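Local coordinates for molybdenum ABC transporter, periplasmic molybdenum-binding protein (PDB 4RXL) that binds tungstate in its cleft and probably serves as the periplasmic receptor that hands molybdate or tungstate to a membrane ABC importer, at residues 84-89 with 167-172; 131-136 with 189-194; 116-121 with 147-152; 12-17 with 227-232. All coordinates share one frame; numbering follows the deposited sequence.

Contact 1: 84-89 with 167-172; sequences NSLVLI and LGIVYK. With WO4 (tungstate(VI)ion), chain B.
The side-chain amide of Asn84 lies against the root of the Tyr171 side chain, with ND2 3.3 Å from Tyr171 CB and the amide and ring planes only 17° apart. Two bonds outside the pair hold the amide: its ND2 reaches the hydroxyls of Thr173 and Tyr197. The Asn84 OD1 atom turns back to Ser85 N. Beyond Ser85 the two chains run as antiparallel neighbours. Val87 and Val170 form a hydrogen-bonded pair, and the bond from Val87 N to Val170 O, 2.9 Å, is almost straight. Ile89 and Gly168 repeat this pattern. With CG1 set between its backbone N and carbonyl carbon (chi1 56°), Ile89 lays CG1 3.4 Å from Gly168 O, while its CD1 meets Val170 CG2 at 3.8 Å. On this face, shared with Val87, Ile89 and Val170 pack against Leu157, Val160 and Val153 of helix 153-161. On the face of Leu88 and Ile169, Leu88 CD1 meets Ile169 CG1, and Ile169 packs on Ala130 of helix 125-137; Leu86 CG reaches Ile169 CG2 (3.7 Å). Past the last bridge, Lys172 N donates to Ser85 O from above the carbonyl plane. Tyr171 is the N-cap of helix 172-177. Its ring leaves the sheet with tungstate O2 at its edge, in the ring plane, and the hydroxyl OH donates to O2 at 2.6 Å. Strand 168-171, between strands 78-91 and 116-119, thus ends in a tungstate ligand, as befits the ModA family of two-lobed periplasmic binding proteins, whose oxyanion lies in the cleft between the lobes.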
loop_
_atom_site.group_PDB
_atom_site.type_symbol
_atom_site.label_atom_id
_atom_site.label_comp_id
_atom_site.label_asym_id
_atom_site.label_seq_id
_atom_site.Cartn_x
_atom_site.Cartn_y
_atom_site.Cartn_z
ATOM N N ASN A 84 -0.065 -4.762 -7.099
ATOM C CA ASN A 84 -1.309 -4.888 -6.344
ATOM C C ASN A 84 -2.448 -4.401 -7.212
ATOM O O ASN A 84 -2.233 -3.958 -8.337
ATOM C CB ASN A 84 -1.218 -4.109 -5.019
ATOM C CG ASN A 84 -1.903 -4.804 -3.849
ATOM O OD1 ASN A 84 -2.896 -5.535 -4.014
ATOM N ND2 ASN A 84 -1.424 -4.518 -2.647
ATOM N N SER A 85 -3.671 -4.521 -6.683
ATOM C CA SER A 85 -4.828 -3.895 -7.278
ATOM C C SER A 85 -5.558 -3.142 -6.191
ATOM O O SER A 85 -5.287 -3.288 -4.989
ATOM C CB SER A 85 -5.708 -4.907 -7.979
ATOM O OG SER A 85 -6.277 -5.792 -7.054
ATOM N N LEU A 86 -6.504 -2.314 -6.613
ATOM C CA LEU A 86 -7.246 -1.412 -5.732
ATOM C C LEU A 86 -8.723 -1.836 -5.669
ATOM O O LEU A 86 -9.329 -2.177 -6.699
ATOM C CB LEU A 86 -7.150 0.008 -6.281
ATOM C CG LEU A 86 -7.355 1.187 -5.330
ATOM C CD1 LEU A 86 -6.148 1.344 -4.437
ATOM C CD2 LEU A 86 -7.579 2.451 -6.132
ATOM N N VAL A 87 -9.270 -1.826 -4.451
ATOM C CA VAL A 87 -10.631 -2.258 -4.214
ATOM C C VAL A 87 -11.427 -1.296 -3.347
ATOM O O VAL A 87 -10.887 -0.470 -2.603
ATOM C CB VAL A 87 -10.672 -3.667 -3.592
ATOM C CG1 VAL A 87 -10.026 -4.670 -4.547
ATOM C CG2 VAL A 87 -9.984 -3.707 -2.240
ATOM N N LEU A 88 -12.738 -1.423 -3.515
ATOM C CA LEU A 88 -13.711 -0.733 -2.719
ATOM C C LEU A 88 -14.228 -1.753 -1.727
ATOM O O LEU A 88 -14.715 -2.833 -2.111
ATOM C CB LEU A 88 -14.836 -0.225 -3.604
ATOM C CG LEU A 88 -15.938 0.597 -2.922
ATOM C CD1 LEU A 88 -15.383 1.895 -2.339
ATOM C CD2 LEU A 88 -17.002 0.865 -3.952
ATOM N N ILE A 89 -14.147 -1.402 -0.452
ATOM C CA ILE A 89 -14.613 -2.263 0.635
ATOM C C ILE A 89 -15.718 -1.634 1.478
ATOM O O ILE A 89 -15.889 -0.420 1.501
ATOM C CB ILE A 89 -13.456 -2.704 1.563
ATOM C CG1 ILE A 89 -12.677 -1.515 2.137
ATOM C CG2 ILE A 89 -12.442 -3.561 0.831
ATOM C CD1 ILE A 89 -11.891 -1.870 3.374
ATOM N N LEU A 167 -17.836 2.740 3.403
ATOM C CA LEU A 167 -17.010 2.361 2.262
ATOM C C LEU A 167 -15.596 2.881 2.488
ATOM O O LEU A 167 -15.391 3.928 3.124
ATOM C CB LEU A 167 -17.541 2.944 0.955
ATOM C CG LEU A 167 -18.910 2.469 0.483
ATOM C CD1 LEU A 167 -19.398 3.341 -0.668
ATOM C CD2 LEU A 167 -18.881 0.995 0.088
ATOM N N GLY A 168 -14.623 2.161 1.949
ATOM C CA GLY A 168 -13.267 2.628 1.903
ATOM C C GLY A 168 -12.561 2.093 0.686
ATOM O O GLY A 168 -13.029 1.146 0.040
ATOM N N ILE A 169 -11.431 2.710 0.376
ATOM C CA ILE A 169 -10.611 2.297 -0.753
ATOM C C ILE A 169 -9.241 1.848 -0.237
ATOM O O ILE A 169 -8.493 2.617 0.318
ATOM C CB ILE A 169 -10.497 3.390 -1.831
ATOM C CG1 ILE A 169 -11.870 3.683 -2.421
ATOM C CG2 ILE A 169 -9.548 2.926 -2.939
ATOM C CD1 ILE A 169 -11.911 4.939 -3.266
ATOM N N VAL A 170 -8.936 0.571 -0.443
ATOM C CA VAL A 170 -7.731 -0.032 0.029
ATOM C C VAL A 170 -7.171 -0.929 -1.075
ATOM O O VAL A 170 -7.748 -1.035 -2.168
ATOM C CB VAL A 170 -7.928 -0.820 1.346
ATOM C CG1 VAL A 170 -8.413 0.078 2.470
ATOM C CG2 VAL A 170 -8.870 -1.987 1.135
ATOM N N TYR A 171 -6.052 -1.599 -0.796
ATOM C CA TYR A 171 -5.574 -2.607 -1.722
ATOM C C TYR A 171 -6.269 -3.937 -1.531
ATOM O O TYR A 171 -6.803 -4.251 -0.463
ATOM C CB TYR A 171 -4.072 -2.792 -1.610
ATOM C CG TYR A 171 -3.279 -1.522 -1.734
ATOM C CD1 TYR A 171 -3.062 -0.967 -2.981
ATOM C CD2 TYR A 171 -2.688 -0.913 -0.633
ATOM C CE1 TYR A 171 -2.296 0.200 -3.122
ATOM C CE2 TYR A 171 -1.908 0.225 -0.768
ATOM C CZ TYR A 171 -1.706 0.758 -2.017
ATOM O OH TYR A 171 -1.025 1.914 -2.182
ATOM N N LYS A 172 -6.268 -4.733 -2.593
ATOM C CA LYS A 172 -6.773 -6.097 -2.592
ATOM C C LYS A 172 -6.158 -6.887 -1.446
ATOM O O LYS A 172 -6.860 -7.600 -0.735
ATOM C CB LYS A 172 -6.480 -6.768 -3.939
ATOM C CG LYS A 172 -6.758 -8.259 -4.021
ATOM C CD LYS A 172 -8.227 -8.578 -4.039
ATOM C CE LYS A 172 -8.443 -10.044 -4.393
ATOM N NZ LYS A 172 -7.848 -10.404 -5.718
HETATM W W WO4 B . 0.550 2.752 1.672
HETATM O O1 WO4 B . -0.397 3.278 3.368
HETATM O O2 WO4 B . -0.443 3.206 -0.057
HETATM O O3 WO4 B . 2.384 3.683 1.619
HETATM O O4 WO4 B . 0.826 0.706 1.642
#

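Contact 2: 131-136 with 189-194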
loop_
_atom_site.group_PDB
_atom_site.type_symbol
_atom_site.label_atom_id
_atom_site.label_comp_id
_atom_site.label_asym_id
_atom_site.label_seq_id
_atom_site.Cartn_x
_atom_site.Cartn_y
_atom_site.Cartn_z
ATOM N N LYS A 131 -7.693 8.618 -5.554
ATOM C CA LYS A 131 -8.095 9.845 -6.208
ATOM C C LYS A 131 -8.129 9.670 -7.716
ATOM O O LYS A 131 -9.094 10.100 -8.360
ATOM C CB LYS A 131 -7.145 10.971 -5.829
ATOM C CG LYS A 131 -7.576 12.300 -6.413
ATOM C CD LYS A 131 -6.676 13.435 -5.975
ATOM C CE LYS A 131 -6.964 14.661 -6.798
ATOM N NZ LYS A 131 -6.179 15.821 -6.313
ATOM N N GLN A 132 -7.097 9.027 -8.270
ATOM C CA GLN A 132 -7.071 8.699 -9.718
ATOM C C GLN A 132 -8.326 7.937 -10.138
ATOM O O GLN A 132 -8.969 8.288 -11.135
ATOM C CB GLN A 132 -5.825 7.906 -10.082
ATOM C CG GLN A 132 -4.508 8.676 -10.031
ATOM C CD GLN A 132 -3.249 7.803 -10.166
ATOM O OE1 GLN A 132 -3.303 6.583 -10.284
ATOM N NE2 GLN A 132 -2.100 8.440 -10.115
ATOM N N ALA A 133 -8.649 6.879 -9.396
ATOM C CA ALA A 133 -9.804 6.046 -9.725
ATOM C C ALA A 133 -11.131 6.801 -9.637
ATOM O O ALA A 133 -12.002 6.599 -10.470
ATOM C CB ALA A 133 -9.843 4.815 -8.837
ATOM N N LEU A 134 -11.284 7.670 -8.643
ATOM C CA LEU A 134 -12.491 8.464 -8.520
ATOM C C LEU A 134 -12.589 9.540 -9.595
ATOM O O LEU A 134 -13.684 9.801 -10.104
ATOM C CB LEU A 134 -12.572 9.098 -7.136
ATOM C CG LEU A 134 -12.736 8.089 -6.005
ATOM C CD1 LEU A 134 -12.592 8.783 -4.662
ATOM C CD2 LEU A 134 -14.045 7.331 -6.100
ATOM N N GLN A 135 -11.457 10.152 -9.946
ATOM C CA GLN A 135 -11.394 11.043 -11.102
ATOM C C GLN A 135 -11.814 10.310 -12.389
ATOM O O GLN A 135 -12.636 10.799 -13.160
ATOM C CB GLN A 135 -9.987 11.634 -11.263
ATOM C CG GLN A 135 -9.653 12.744 -10.280
ATOM C CD GLN A 135 -8.203 13.183 -10.352
ATOM O OE1 GLN A 135 -7.306 12.396 -10.633
ATOM N NE2 GLN A 135 -7.969 14.466 -10.086
ATOM N N HIS A 136 -11.257 9.119 -12.597
ATOM C CA HIS A 136 -11.597 8.313 -13.761
ATOM C C HIS A 136 -13.076 7.966 -13.821
ATOM O O HIS A 136 -13.643 7.960 -14.911
ATOM C CB HIS A 136 -10.765 7.037 -13.786
ATOM C CG HIS A 136 -11.056 6.146 -14.950
ATOM N ND1 HIS A 136 -11.872 5.040 -14.850
ATOM C CD2 HIS A 136 -10.606 6.168 -16.224
ATOM C CE1 HIS A 136 -11.954 4.448 -16.030
ATOM N NE2 HIS A 136 -11.168 5.095 -16.870
ATOM N N ALA A 189 -8.153 -1.581 -14.296
ATOM C CA ALA A 189 -6.764 -1.256 -14.592
ATOM C C ALA A 189 -6.592 0.123 -15.248
ATOM O O ALA A 189 -5.577 0.774 -15.087
ATOM C CB ALA A 189 -6.176 -2.335 -15.500
ATOM N N GLN A 190 -7.617 0.560 -15.965
ATOM C CA GLN A 190 -7.609 1.849 -16.649
ATOM C C GLN A 190 -7.795 3.023 -15.697
ATOM O O GLN A 190 -7.514 4.170 -16.049
ATOM C CB GLN A 190 -8.730 1.867 -17.693
ATOM C CG GLN A 190 -8.447 1.011 -18.910
ATOM C CD GLN A 190 -8.553 -0.471 -18.621
ATOM O OE1 GLN A 190 -9.405 -0.895 -17.849
ATOM N NE2 GLN A 190 -7.689 -1.258 -19.236
ATOM N N SER A 191 -8.275 2.739 -14.495
ATOM C CA SER A 191 -8.700 3.808 -13.563
ATOM C C SER A 191 -7.609 4.483 -12.752
ATOM O O SER A 191 -7.831 5.548 -12.168
ATOM C CB SER A 191 -9.791 3.281 -12.651
ATOM O OG SER A 191 -9.241 2.487 -11.654
ATOM N N HIS A 192 -6.431 3.882 -12.689
ATOM C CA HIS A 192 -5.309 4.448 -11.929
ATOM C C HIS A 192 -3.991 3.923 -12.499
ATOM O O HIS A 192 -3.995 2.973 -13.281
ATOM C CB HIS A 192 -5.425 4.116 -10.425
ATOM C CG HIS A 192 -5.530 2.646 -10.136
ATOM N ND1 HIS A 192 -4.429 1.815 -10.112
ATOM C CD2 HIS A 192 -6.607 1.844 -9.945
ATOM C CE1 HIS A 192 -4.815 0.577 -9.874
ATOM N NE2 HIS A 192 -6.131 0.565 -9.755
ATOM N N GLN A 193 -2.885 4.517 -12.087
ATOM C CA GLN A 193 -1.597 4.014 -12.463
ATOM C C GLN A 193 -1.388 2.621 -11.887
ATOM O O GLN A 193 -1.792 2.326 -10.792
ATOM C CB GLN A 193 -0.504 4.943 -11.961
ATOM C CG GLN A 193 -0.299 6.181 -12.822
ATOM C CD GLN A 193 0.275 5.864 -14.195
ATOM O OE1 GLN A 193 -0.398 5.982 -15.211
ATOM N NE2 GLN A 193 1.509 5.420 -14.214
ATOM N N PRO A 194 -0.750 1.758 -12.649
ATOM C CA PRO A 194 -0.446 0.423 -12.135
ATOM C C PRO A 194 0.272 0.479 -10.785
ATOM O O PRO A 194 1.245 1.210 -10.620
ATOM C CB PRO A 194 0.441 -0.184 -13.220
ATOM C CG PRO A 194 0.110 0.564 -14.468
ATOM C CD PRO A 194 -0.282 1.945 -14.036
#
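Gln132 and His136, one turn apart on the same helix, reach toward the 189-194 loop in different ways, one with an amide and the other with the flat of a ring. The Gln132 chain is extended beyond CG (chi2 170°) and carries OE1 to Gln193 N, which donates to it at 2.8 Å from a position tilted off the carbonyl plane. This amide crosses the His192 side chain at about a right angle, yet the two planar groups are nearly coplanar. Against the Gln193 amide, in contrast, it is turned by 79°. Gln132 OE1 also touches His192 CB at 3.3 Å. The His192 ring is tethered within the loop: its ND1 donates to Gln193 O at 2.8 Å, with the acceptor lying in the ring plane. His136 swings CG away from its own backbone N and lays one ring face on the loop, where Ser191 CA makes a CH-pi contact 3.8 Å from the ring centroid and Gln190 O lies over the same face, toward the rim. Between these two side chains the loop comes close to the helix backbone. Ser191 O accepts a CA-H...O contact from Ala133 CA, and Ser191 OG, hydrogen-bonded to Ser188 O, rests 3.7 Å from Ala133 CB. The loop joins strand 181-186 to strand 195-201 and lies along helix 125-137. Elsewhere on that helix Leu134 packs against Trp140 and Leu143 of helix 140-143, and His192 is also touched by Leu86 of strand 78-91.

Contact 3: 116-121 with 147-152; sequences LAVAQV and LAQTNN. With WO4 (tungstate(VI)ion), chain B.
Leu147 packs among the apolar side chains of the neighbouring strand. It lies beside Leu116, both pointing the same way, with Leu147 CD2 4.1 Å from Leu116 CD2. Its CD1 meets Val121 CG1 tip to tip at 4.0 Å, and its CB also rests near Val118 CG2. Trp140 touches both Val121 and Leu147, and Leu116 packs on Trp107 and Leu111 of helix 104-111. On the reverse of the sheet are Ala117 and Ala148, with Val160 of helix 153-161 packed on Ala117. Outward from this core, Val118 CG2 touches Gln149 CG at 4.0 Å, where the glutamine chain crosses the valine obliquely. Extended beyond CG, the Gln149 chain brings OE1 to Val121 N, which donates to it at 2.9 Å in a nearly straight bond and so ties the loop after strand 116-119 to the next strand. The Gln120 amide lies beside that of Gln149, the two planes 30° apart, and its OE1 accepts from Asp122 N. Parallel backbone bonds continue the register to the end of both strands, the last from Gln120 N to Thr150 O at 2.8 Å. Thr150 OG1 then donates to Asn152 O at 2.8 Å, fixing the turn before helix 153-161. Asn152 caps that helix through OD1, which accepts from Leu155 N, and sets its CB 3.2 Å from tungstate O1. The two strands form a beta-alpha-beta crossover whose ends, each followed by a helix N-terminus that offers a backbone N-H (Ala126 and Val153), contribute to the oxyanion site of this periplasmic binding protein.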
loop_
_atom_site.group_PDB
_atom_site.type_symbol
_atom_site.label_atom_id
_atom_site.label_comp_id
_atom_site.label_asym_id
_atom_site.label_seq_id
_atom_site.Cartn_x
_atom_site.Cartn_y
_atom_site.Cartn_z
ATOM N N LEU A 116 -16.055 8.460 3.172
ATOM C CA LEU A 116 -15.293 7.425 2.477
ATOM C C LEU A 116 -13.881 7.347 3.050
ATOM O O LEU A 116 -13.140 8.342 3.027
ATOM C CB LEU A 116 -15.210 7.753 0.979
ATOM C CG LEU A 116 -14.468 6.820 0.030
ATOM C CD1 LEU A 116 -15.083 5.434 -0.053
ATOM C CD2 LEU A 116 -14.436 7.470 -1.355
ATOM N N ALA A 117 -13.503 6.175 3.551
ATOM C CA ALA A 117 -12.172 5.991 4.131
ATOM C C ALA A 117 -11.135 5.844 3.036
ATOM O O ALA A 117 -11.221 4.943 2.191
ATOM C CB ALA A 117 -12.140 4.784 5.049
ATOM N N VAL A 118 -10.148 6.727 3.048
ATOM C CA VAL A 118 -9.030 6.656 2.114
ATOM C C VAL A 118 -7.766 7.134 2.804
ATOM O O VAL A 118 -7.856 7.861 3.806
ATOM C CB VAL A 118 -9.236 7.544 0.869
ATOM C CG1 VAL A 118 -10.465 7.106 0.080
ATOM C CG2 VAL A 118 -9.319 9.025 1.248
ATOM N N ALA A 119 -6.604 6.715 2.291
ATOM C CA ALA A 119 -5.341 7.302 2.764
ATOM C C ALA A 119 -5.190 8.705 2.160
ATOM O O ALA A 119 -5.860 9.036 1.181
ATOM C CB ALA A 119 -4.147 6.437 2.451
ATOM N N GLN A 120 -4.372 9.547 2.794
ATOM C CA GLN A 120 -4.210 10.946 2.386
ATOM C C GLN A 120 -3.953 11.003 0.874
ATOM O O GLN A 120 -2.994 10.454 0.384
ATOM C CB GLN A 120 -3.061 11.621 3.161
ATOM C CG GLN A 120 -3.221 13.132 3.368
ATOM C CD GLN A 120 -3.012 13.929 2.094
ATOM O OE1 GLN A 120 -2.007 13.739 1.395
ATOM N NE2 GLN A 120 -3.964 14.818 1.771
ATOM N N VAL A 121 -4.821 11.719 0.169
ATOM C CA VAL A 121 -4.902 11.618 -1.294
ATOM C C VAL A 121 -3.810 12.341 -2.063
ATOM O O VAL A 121 -3.636 12.094 -3.259
ATOM C CB VAL A 121 -6.277 12.077 -1.833
ATOM C CG1 VAL A 121 -7.410 11.238 -1.263
ATOM C CG2 VAL A 121 -6.521 13.550 -1.542
ATOM N N LEU A 147 -14.465 12.686 2.310
ATOM C CA LEU A 147 -13.402 11.743 2.650
ATOM C C LEU A 147 -13.061 11.773 4.139
ATOM O O LEU A 147 -13.073 12.829 4.767
ATOM C CB LEU A 147 -12.116 12.078 1.878
ATOM C CG LEU A 147 -12.243 12.288 0.372
ATOM C CD1 LEU A 147 -10.925 12.785 -0.191
ATOM C CD2 LEU A 147 -12.677 11.001 -0.317
ATOM N N ALA A 148 -12.710 10.603 4.677
ATOM C CA ALA A 148 -11.998 10.497 5.936
ATOM C C ALA A 148 -10.590 10.051 5.588
ATOM O O ALA A 148 -10.360 8.883 5.264
ATOM C CB ALA A 148 -12.684 9.513 6.871
ATOM N N GLN A 149 -9.659 11.002 5.577
ATOM C CA GLN A 149 -8.308 10.719 5.092
ATOM C C GLN A 149 -7.424 10.306 6.255
ATOM O O GLN A 149 -7.417 10.942 7.295
ATOM C CB GLN A 149 -7.692 11.924 4.386
ATOM C CG GLN A 149 -8.467 12.390 3.164
ATOM C CD GLN A 149 -7.737 13.481 2.385
ATOM O OE1 GLN A 149 -6.621 13.273 1.873
ATOM N NE2 GLN A 149 -8.367 14.646 2.287
ATOM N N THR A 150 -6.685 9.216 6.052
ATOM C CA THR A 150 -5.840 8.638 7.080
ATOM C C THR A 150 -4.373 8.674 6.668
ATOM O O THR A 150 -4.036 8.838 5.484
ATOM C CB THR A 150 -6.243 7.175 7.333
ATOM O OG1 THR A 150 -5.997 6.415 6.144
ATOM C CG2 THR A 150 -7.688 7.093 7.716
ATOM N N ASN A 151 -3.475 8.512 7.650
ATOM C CA ASN A 151 -2.029 8.565 7.356
ATOM C C ASN A 151 -1.458 7.376 6.573
ATOM O O ASN A 151 -0.338 7.455 6.029
ATOM C CB ASN A 151 -1.217 8.685 8.652
ATOM C CG ASN A 151 -1.457 9.972 9.371
ATOM O OD1 ASN A 151 -2.208 10.819 8.915
ATOM N ND2 ASN A 151 -0.842 10.114 10.527
ATOM N N ASN A 152 -2.185 6.257 6.531
ATOM C CA ASN A 152 -1.782 5.114 5.729
ATOM C C ASN A 152 -2.977 4.244 5.434
ATOM O O ASN A 152 -4.046 4.442 6.035
ATOM C CB ASN A 152 -0.628 4.339 6.392
ATOM C CG ASN A 152 -1.026 3.639 7.658
ATOM O OD1 ASN A 152 -1.924 2.774 7.649
ATOM N ND2 ASN A 152 -0.337 3.927 8.730
HETATM W W WO4 B . 0.550 2.752 1.672
HETATM O O1 WO4 B . -0.397 3.278 3.368
HETATM O O2 WO4 B . -0.443 3.206 -0.057
HETATM O O3 WO4 B . 2.384 3.683 1.619
HETATM O O4 WO4 B . 0.826 0.706 1.642
#

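Contact 4: 12-17 with 227-232; sequences SSMTNA and FGFESV. With WO4 (tungstate(VI)ion), chain B.
Tungstate O4 is gripped twice by Ser13: backbone N donates to it at 2.8 Å and OG approaches to 2.5 Å, a very short distance that is best read with caution. The serine sits in the 3-10 turn leading into helix 15-28, at the cleft of a two-lobed periplasmic binding protein, and Tyr197 OH is a second partner of its OG. The carbonyl O of Ser13 looks the other way, to the edge of the Phe229 ring, 3.6 Å from CZ and in the ring plane. The ring also has Tyr197 against it edge-to-face. Met14 approaches one face of Phe229. Its chain is bent about the CB-CG bond (chi2 -80°), which brings SD obliquely beside the ring, a Met-aromatic contact, and places CE over the ring, 4.1 Å from its centroid. Ala17 CB closes in on Phe229 CE1 at 3.8 Å. Gly228, whose positive phi ends helix 218-226 in a Schellman motif, turns the chain between Phe227 and Phe229, and both rings come to the start of helix 15-28. Leu224 of helix 218-226 touches Met14, Ala17 and Phe229, joining that helix to the cluster. Asn16 places CB 3.7 Å from Phe227 CE2, while its OD1 is held by Arg154. Over the centre of the Phe227 ring stands Ala17 CA, 4.1 Å from the centroid and 9° off the ring normal.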
loop_
_atom_site.group_PDB
_atom_site.type_symbol
_atom_site.label_atom_id
_atom_site.label_comp_id
_atom_site.label_asym_id
_atom_site.label_seq_id
_atom_site.Cartn_x
_atom_site.Cartn_y
_atom_site.Cartn_z
ATOM N N SER A 12 2.758 0.579 4.674
ATOM C CA SER A 12 1.861 -0.137 5.523
ATOM C C SER A 12 1.197 -1.340 4.867
ATOM O O SER A 12 0.959 -2.335 5.540
ATOM C CB SER A 12 0.786 0.784 6.052
ATOM O OG SER A 12 1.383 1.807 6.856
ATOM N N SER A 13 0.886 -1.284 3.571
ATOM C CA SER A 13 0.236 -2.422 2.928
ATOM C C SER A 13 1.170 -3.649 2.886
ATOM O O SER A 13 0.718 -4.748 2.601
ATOM C CB SER A 13 -0.237 -2.077 1.488
ATOM O OG SER A 13 0.825 -1.585 0.691
ATOM N N MET A 14 2.468 -3.434 3.094
ATOM C CA MET A 14 3.453 -4.525 3.151
ATOM C C MET A 14 3.648 -5.176 4.534
ATOM O O MET A 14 4.437 -6.146 4.678
ATOM C CB MET A 14 4.797 -4.023 2.594
ATOM C CG MET A 14 4.902 -4.169 1.070
ATOM S SD MET A 14 5.325 -5.886 0.503
ATOM C CE MET A 14 5.175 -5.724 -1.291
ATOM N N THR A 15 2.876 -4.725 5.521
ATOM C CA THR A 15 3.095 -5.094 6.914
ATOM C C THR A 15 3.168 -6.613 7.066
ATOM O O THR A 15 4.157 -7.151 7.571
ATOM C CB THR A 15 2.000 -4.549 7.827
ATOM O OG1 THR A 15 2.088 -3.128 7.837
ATOM C CG2 THR A 15 2.143 -5.068 9.239
ATOM N N ASN A 16 2.126 -7.307 6.629
ATOM C CA ASN A 16 2.036 -8.718 6.896
ATOM C C ASN A 16 3.009 -9.532 6.093
ATOM O O ASN A 16 3.640 -10.417 6.631
ATOM C CB ASN A 16 0.616 -9.251 6.742
ATOM C CG ASN A 16 -0.330 -8.527 7.656
ATOM O OD1 ASN A 16 -0.771 -7.430 7.353
ATOM N ND2 ASN A 16 -0.618 -9.118 8.782
ATOM N N ALA A 17 3.178 -9.192 4.829
ATOM C CA ALA A 17 4.083 -9.906 3.953
ATOM C C ALA A 17 5.520 -9.743 4.408
ATOM O O ALA A 17 6.248 -10.738 4.410
ATOM C CB ALA A 17 3.928 -9.417 2.506
ATOM N N PHE A 227 0.148 -13.928 0.178
ATOM C CA PHE A 227 -0.483 -12.763 0.813
ATOM C C PHE A 227 -1.298 -11.948 -0.189
ATOM O O PHE A 227 -1.863 -10.919 0.153
ATOM C CB PHE A 227 0.570 -11.912 1.523
ATOM C CG PHE A 227 1.010 -12.481 2.856
ATOM C CD1 PHE A 227 1.999 -13.435 2.940
ATOM C CD2 PHE A 227 0.388 -12.091 4.039
ATOM C CE1 PHE A 227 2.369 -14.001 4.154
ATOM C CE2 PHE A 227 0.793 -12.609 5.253
ATOM C CZ PHE A 227 1.759 -13.579 5.322
ATOM N N GLY A 228 -1.374 -12.421 -1.426
ATOM C CA GLY A 228 -2.264 -11.845 -2.409
ATOM C C GLY A 228 -1.634 -10.850 -3.353
ATOM O O GLY A 228 -2.344 -10.291 -4.197
ATOM N N PHE A 229 -0.324 -10.625 -3.251
ATOM C CA PHE A 229 0.336 -9.711 -4.162
ATOM C C PHE A 229 0.438 -10.333 -5.545
ATOM O O PHE A 229 0.494 -11.552 -5.693
ATOM C CB PHE A 229 1.713 -9.301 -3.646
ATOM C CG PHE A 229 1.636 -8.391 -2.467
ATOM C CD1 PHE A 229 1.556 -8.933 -1.204
ATOM C CD2 PHE A 229 1.618 -7.025 -2.602
ATOM C CE1 PHE A 229 1.450 -8.123 -0.093
ATOM C CE2 PHE A 229 1.504 -6.216 -1.503
ATOM C CZ PHE A 229 1.421 -6.771 -0.247
ATOM N N GLU A 230 0.525 -9.475 -6.543
ATOM C CA GLU A 230 0.714 -9.889 -7.929
ATOM C C GLU A 230 2.182 -9.885 -8.280
ATOM O O GLU A 230 2.948 -9.079 -7.753
ATOM C CB GLU A 230 0.023 -8.932 -8.905
ATOM C CG GLU A 230 -1.488 -8.831 -8.838
ATOM C CD GLU A 230 -2.014 -7.733 -9.753
ATOM O OE1 GLU A 230 -1.249 -7.240 -10.619
ATOM O OE2 GLU A 230 -3.192 -7.352 -9.606
ATOM N N SER A 231 2.564 -10.770 -9.192
ATOM C CA SER A 231 3.919 -10.766 -9.754
ATOM C C SER A 231 4.172 -9.585 -10.689
ATOM O O SER A 231 3.240 -8.939 -11.187
ATOM C CB SER A 231 4.169 -12.067 -10.518
ATOM O OG SER A 231 5.552 -12.244 -10.735
ATOM N N VAL A 232 5.441 -9.283 -10.909
ATOM C CA VAL A 232 5.814 -8.329 -11.950
ATOM C C VAL A 232 6.758 -9.015 -12.939
ATOM O O VAL A 232 7.624 -9.797 -12.531
ATOM C CB VAL A 232 6.430 -7.057 -11.371
ATOM C CG1 VAL A 232 5.405 -6.329 -10.495
ATOM C CG2 VAL A 232 7.685 -7.355 -10.559
HETATM W W WO4 B . 0.550 2.752 1.672
HETATM O O1 WO4 B . -0.397 3.278 3.368
HETATM O O2 WO4 B . -0.443 3.206 -0.057
HETATM O O3 WO4 B . 2.384 3.683 1.619
HETATM O O4 WO4 B . 0.826 0.706 1.642
#

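Contacts 1 and 4 are buried; contacts 2 and 3 are partly buried, contact 2 with the larger share of exposed residues. Contacts 1 and 3 continue one another across strand 168-171, since Ile169 N and Leu167 O probably bond to Ala117 of strand 116-119. Their chemistry is backbone pairing with apolar faces. Contact 2 replaces that ladder with one amide bond and a ring laid on a loop, and meets contact 1 where Leu134 packs on Ile169. Contact 4 pairs aromatic packing with the serine that holds the anion, and touches contact 1 at Tyr171 and Asn84. Contacts 1, 3 and 4 converge on the tungstate; contact 2 lies away from it.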